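PDB 3LME: possible translation initiation inhibitor from Rhodopseudomonas palustris, which is of unestablished function but belongs to the YjgF-like superfamily of small alpha/beta proteins, and is assembled here as three chains. Local coordinates for residues R51-R54 against M55-M59; V80-V83 against A84-R87. The protein carries 1 engineered substitution. All coordinates share one frame; numbering follows the deposited sequence.

Contact 1 of 2, residues R51-R54 against M55-M59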
loop_
_atom_site.group_PDB
_atom_site.type_symbol
_atom_site.label_atom_id
_atom_site.label_comp_id
_atom_site.label_asym_id
_atom_site.label_seq_id
_atom_site.Cartn_x
_atom_site.Cartn_y
_atom_site.Cartn_z
ATOM N N ARG A 51 3.785 21.549 -7.118
ATOM C CA ARG A 51 2.732 20.528 -7.030
ATOM C C ARG A 51 3.069 19.426 -6.056
ATOM O O ARG A 51 2.262 19.061 -5.213
ATOM C CB ARG A 51 2.505 19.902 -8.382
ATOM C CG ARG A 51 1.258 19.101 -8.457
ATOM C CD ARG A 51 0.054 19.970 -8.787
ATOM N NE ARG A 51 -0.756 19.276 -9.775
ATOM C CZ ARG A 51 -0.724 19.530 -11.083
ATOM N NH1 ARG A 51 -1.489 18.813 -11.906
ATOM N NH2 ARG A 51 0.040 20.509 -11.560
ATOM N N ILE A 52 4.278 18.903 -6.184
ATOM C CA ILE A 52 4.751 17.853 -5.337
ATOM C C ILE A 52 4.996 18.320 -3.906
ATOM O O ILE A 52 4.589 17.611 -2.954
ATOM C CB ILE A 52 5.982 17.206 -5.939
ATOM C CG1 ILE A 52 5.542 16.236 -7.035
ATOM C CG2 ILE A 52 6.772 16.457 -4.867
ATOM C CD1 ILE A 52 6.593 15.946 -8.033
ATOM N N ARG A 53 5.643 19.486 -3.730
ATOM C CA ARG A 53 5.812 20.068 -2.376
ATOM C C ARG A 53 4.437 20.179 -1.689
ATOM O O ARG A 53 4.272 19.784 -0.525
ATOM C CB ARG A 53 6.563 21.415 -2.403
ATOM C CG ARG A 53 6.710 22.140 -1.043
ATOM C CD ARG A 53 7.278 21.204 0.063
ATOM N NE ARG A 53 7.472 21.785 1.417
ATOM C CZ ARG A 53 8.586 22.399 1.834
ATOM N NH1 ARG A 53 9.597 22.559 0.999
ATOM N NH2 ARG A 53 8.687 22.859 3.082
ATOM N N ARG A 54 3.447 20.637 -2.443
ATOM C CA ARG A 54 2.120 20.814 -1.904
ATOM C C ARG A 54 1.432 19.502 -1.561
ATOM O O ARG A 54 0.639 19.443 -0.617
ATOM C CB ARG A 54 1.260 21.617 -2.870
ATOM C CG ARG A 54 -0.077 22.080 -2.301
ATOM C CD ARG A 54 0.191 23.035 -1.196
ATOM N NE ARG A 54 -0.946 23.923 -1.025
ATOM C CZ ARG A 54 -1.016 25.166 -1.488
ATOM N NH1 ARG A 54 -0.011 25.693 -2.174
ATOM N NH2 ARG A 54 -2.119 25.876 -1.263
ATOM N N MET A 55 1.709 18.459 -2.339
ATOM C CA MET A 55 1.231 17.112 -2.031
ATOM C C MET A 55 1.812 16.668 -0.686
ATOM O O MET A 55 1.073 16.213 0.199
ATOM C CB MET A 55 1.620 16.152 -3.144
ATOM C CG MET A 55 1.301 14.670 -2.903
ATOM S SD MET A 55 1.896 13.686 -4.293
ATOM C CE MET A 55 3.679 13.741 -3.991
ATOM N N PHE A 56 3.123 16.858 -0.511
ATOM C CA PHE A 56 3.747 16.534 0.773
ATOM C C PHE A 56 3.206 17.355 1.956
ATOM O O PHE A 56 2.883 16.783 3.013
ATOM C CB PHE A 56 5.245 16.652 0.677
ATOM C CG PHE A 56 5.900 15.457 0.096
ATOM C CD1 PHE A 56 6.150 14.352 0.870
ATOM C CD2 PHE A 56 6.274 15.437 -1.238
ATOM C CE1 PHE A 56 6.781 13.245 0.332
ATOM C CE2 PHE A 56 6.906 14.306 -1.809
ATOM C CZ PHE A 56 7.153 13.223 -1.032
ATOM N N ASP A 57 3.084 18.677 1.772
ATOM C CA ASP A 57 2.519 19.539 2.798
ATOM C C ASP A 57 1.073 19.114 3.154
ATOM O O ASP A 57 0.725 19.024 4.342
ATOM C CB ASP A 57 2.551 21.005 2.367
ATOM C CG ASP A 57 3.979 21.603 2.283
ATOM O OD1 ASP A 57 4.974 21.048 2.824
ATOM O OD2 ASP A 57 4.095 22.689 1.669
ATOM N N ASN A 58 0.221 18.849 2.163
ATOM C CA ASN A 58 -1.109 18.400 2.505
ATOM C C ASN A 58 -1.071 17.146 3.376
ATOM O O ASN A 58 -1.813 17.057 4.358
ATOM C CB ASN A 58 -1.943 18.102 1.270
ATOM C CG ASN A 58 -2.436 19.335 0.573
ATOM O OD1 ASN A 58 -2.757 19.297 -0.603
ATOM N ND2 ASN A 58 -2.515 20.426 1.283
ATOM N N MET A 59 -0.234 16.172 2.992
ATOM C CA MET A 59 -0.141 14.875 3.682
ATOM C C MET A 59 0.310 15.173 5.112
ATOM O O MET A 59 -0.326 14.689 6.075
ATOM C CB MET A 59 0.824 13.893 2.957
ATOM C CG MET A 59 1.017 12.503 3.621
ATOM S SD MET A 59 2.428 11.454 3.126
ATOM C CE MET A 59 3.851 12.493 3.464
#
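Arg53 and Asp57, one helical turn apart, are joined by a salt bridge: Arg53 NE donates to Asp57 OD1 at 3.0 Å. The acceptor lies in the guanidinium plane, whereas the donor reaches OD1 on its syn side, 26° out of the carboxylate plane. With the two planes 75° apart, this is a single-point grip through NE and not a paired, two-nitrogen bridge. A bend at chi2 (51°) turns the Arg53 chain along the helix, carrying NE to the carboxylate although the side chain sets out away from residues 55-59. Backbone bonds of the i to i+4 kind run alongside, including Phe56 N to Ile52 O at 2.9 Å and Asp57 N to Arg53 O at 2.8 Å. All belong to helix 48-64, which lies against the mixed sheet of this YjgF-like fold. Its apolar side carries Ile52 and Phe56, pointing the same way: CG2 of Ile52 meets the ring edge in plane, 3.7 Å from Phe56 CE2. The methyl of Met55 is a looser neighbour, its CE 4.2 Å from Ile52 CG2. Met55 and Phe56 pack on Ile122 of strand 120-127, while Ile52 turns to Val89 and Val93 of helix 83-98.

Contact 2 of 2, residues V80-V83 against A84-R87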
loop_
_atom_site.group_PDB
_atom_site.type_symbol
_atom_site.label_atom_id
_atom_site.label_comp_id
_atom_site.label_asym_id
_atom_site.label_seq_id
_atom_site.Cartn_x
_atom_site.Cartn_y
_atom_site.Cartn_z
ATOM N N VAL A 80 3.250 8.262 -9.268
ATOM C CA VAL A 80 3.411 9.347 -10.194
ATOM C C VAL A 80 3.096 8.881 -11.621
ATOM O O VAL A 80 2.860 7.701 -11.900
ATOM C CB VAL A 80 4.844 9.952 -10.140
ATOM C CG1 VAL A 80 5.268 10.198 -8.719
ATOM C CG2 VAL A 80 5.839 9.044 -10.847
ATOM N N THR A 81 3.139 9.845 -12.523
ATOM C CA THR A 81 2.611 9.717 -13.845
ATOM C C THR A 81 3.719 9.478 -14.862
ATOM O O THR A 81 3.459 8.954 -15.967
ATOM C CB THR A 81 1.745 10.955 -14.122
ATOM O OG1 THR A 81 0.392 10.517 -14.157
ATOM C CG2 THR A 81 2.122 11.713 -15.428
ATOM N N ASP A 82 4.946 9.841 -14.461
ATOM C CA ASP A 82 6.152 9.680 -15.263
ATOM C C ASP A 82 7.313 9.562 -14.278
ATOM O O ASP A 82 7.905 10.539 -13.872
ATOM C CB ASP A 82 6.307 10.877 -16.221
ATOM C CG ASP A 82 7.523 10.762 -17.172
ATOM O OD1 ASP A 82 8.367 9.832 -17.054
ATOM O OD2 ASP A 82 7.634 11.643 -18.051
ATOM N N VAL A 83 7.633 8.347 -13.876
ATOM C CA VAL A 83 8.719 8.131 -12.931
ATOM C C VAL A 83 10.036 8.746 -13.422
ATOM O O VAL A 83 10.728 9.413 -12.672
ATOM C CB VAL A 83 8.836 6.622 -12.515
ATOM C CG1 VAL A 83 9.426 5.762 -13.636
ATOM C CG2 VAL A 83 9.630 6.472 -11.236
ATOM N N ALA A 84 10.369 8.564 -14.689
ATOM C CA ALA A 84 11.591 9.161 -15.209
ATOM C C ALA A 84 11.630 10.676 -14.917
ATOM O O ALA A 84 12.677 11.218 -14.582
ATOM C CB ALA A 84 11.733 8.877 -16.701
ATOM N N LYS A 85 10.482 11.340 -15.023
ATOM C CA LYS A 85 10.415 12.788 -14.909
ATOM C C LYS A 85 10.333 13.299 -13.468
ATOM O O LYS A 85 10.995 14.275 -13.120
ATOM C CB LYS A 85 9.223 13.327 -15.721
ATOM C CG LYS A 85 9.199 14.873 -15.849
ATOM C CD LYS A 85 8.409 15.359 -17.054
ATOM C CE LYS A 85 7.880 16.773 -16.797
ATOM N NZ LYS A 85 7.007 17.287 -17.909
ATOM N N TYR A 86 9.520 12.644 -12.643
ATOM C CA TYR A 86 9.213 13.149 -11.315
ATOM C C TYR A 86 9.976 12.531 -10.151
ATOM O O TYR A 86 9.993 13.088 -9.049
ATOM C CB TYR A 86 7.719 13.077 -11.063
ATOM C CG TYR A 86 6.944 13.774 -12.142
ATOM C CD1 TYR A 86 7.132 15.131 -12.396
ATOM C CD2 TYR A 86 6.037 13.074 -12.928
ATOM C CE1 TYR A 86 6.432 15.768 -13.392
ATOM C CE2 TYR A 86 5.336 13.696 -13.924
ATOM C CZ TYR A 86 5.535 15.040 -14.153
ATOM O OH TYR A 86 4.829 15.654 -15.158
ATOM N N ARG A 87 10.620 11.399 -10.369
ATOM C CA ARG A 87 11.381 10.824 -9.295
ATOM C C ARG A 87 12.409 11.849 -8.793
ATOM O O ARG A 87 12.518 12.055 -7.593
ATOM C CB ARG A 87 12.032 9.510 -9.708
ATOM C CG ARG A 87 12.231 8.581 -8.548
ATOM C CD ARG A 87 13.476 7.776 -8.682
ATOM N NE ARG A 87 14.683 8.623 -8.828
ATOM C CZ ARG A 87 15.447 8.694 -9.934
ATOM N NH1 ARG A 87 16.529 9.478 -9.952
ATOM N NH2 ARG A 87 15.138 7.973 -11.016
#
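Asp82 and Lys85 meet where the chain enters helix 83-98, and the aspartate side chain can be followed outward from its backbone. Its CB sits 3.8 Å from Tyr86 CE2 and equally close to Lys85 CB. The next atom, CG, is placed anti to the backbone N (chi1 -177°), which swings the carboxylate over the first turn, 3.4 Å from Lys85 CB. At the tip the two oxygens part company: OD1 accepts a weak bond from Lys85 N at 3.3 Å, with an N-H...O angle of 140°, while OD2 rests on the aliphatic part of the lysine, 3.3 Å from Lys85 CB. The lysine chain crosses the aspartate at about a right angle and runs on extended, and its amine stays apart from the carboxylate (Asp82 OD2 to Lys85 NZ 5.7 Å). Asp82 O adds a straighter bond, taken from Tyr86 N at 2.9 Å with an angle of 160°. The Tyr86 ring presents its edge to Thr81 CG2, 4.1 Å from CE2, and one of its faces to Lys85 CG. Farther along, Val83 O accepts from Arg87 N, whose guanidinium bridges to Asp115 of the second subunit and to a bound sulfate. Val83 N is hydrogen-bonded to Gln110, linking the turn to the end of strand 106-110. Asp82 stands directly before helix 83-98 as its N-cap, where strand 73-80 gives way to helix, and the weak bond from the amide three residues on to its carboxylate is the capping interaction.

How the contacts relate
From the N terminus the chain passes through strand 4-5 and then strands 22-25 and 28-35 and enters helix 48-64, where contact 1 spans a little over two turns and closes no loop. It then returns through strand 73-80 to contact 2, which closes the short loop leading into helix 83-98. The two are in series and neither nest nor cross; their centres are 15 Å apart, with nearest atoms about 4 Å apart but not touching. The helices supply the connection: Arg53 and Phe56 of contact 1 pack on Ile97 of helix 83-98, whose start is contact 2, while Lys85 and Tyr86 of contact 2 touch Asp48 of helix 48-64.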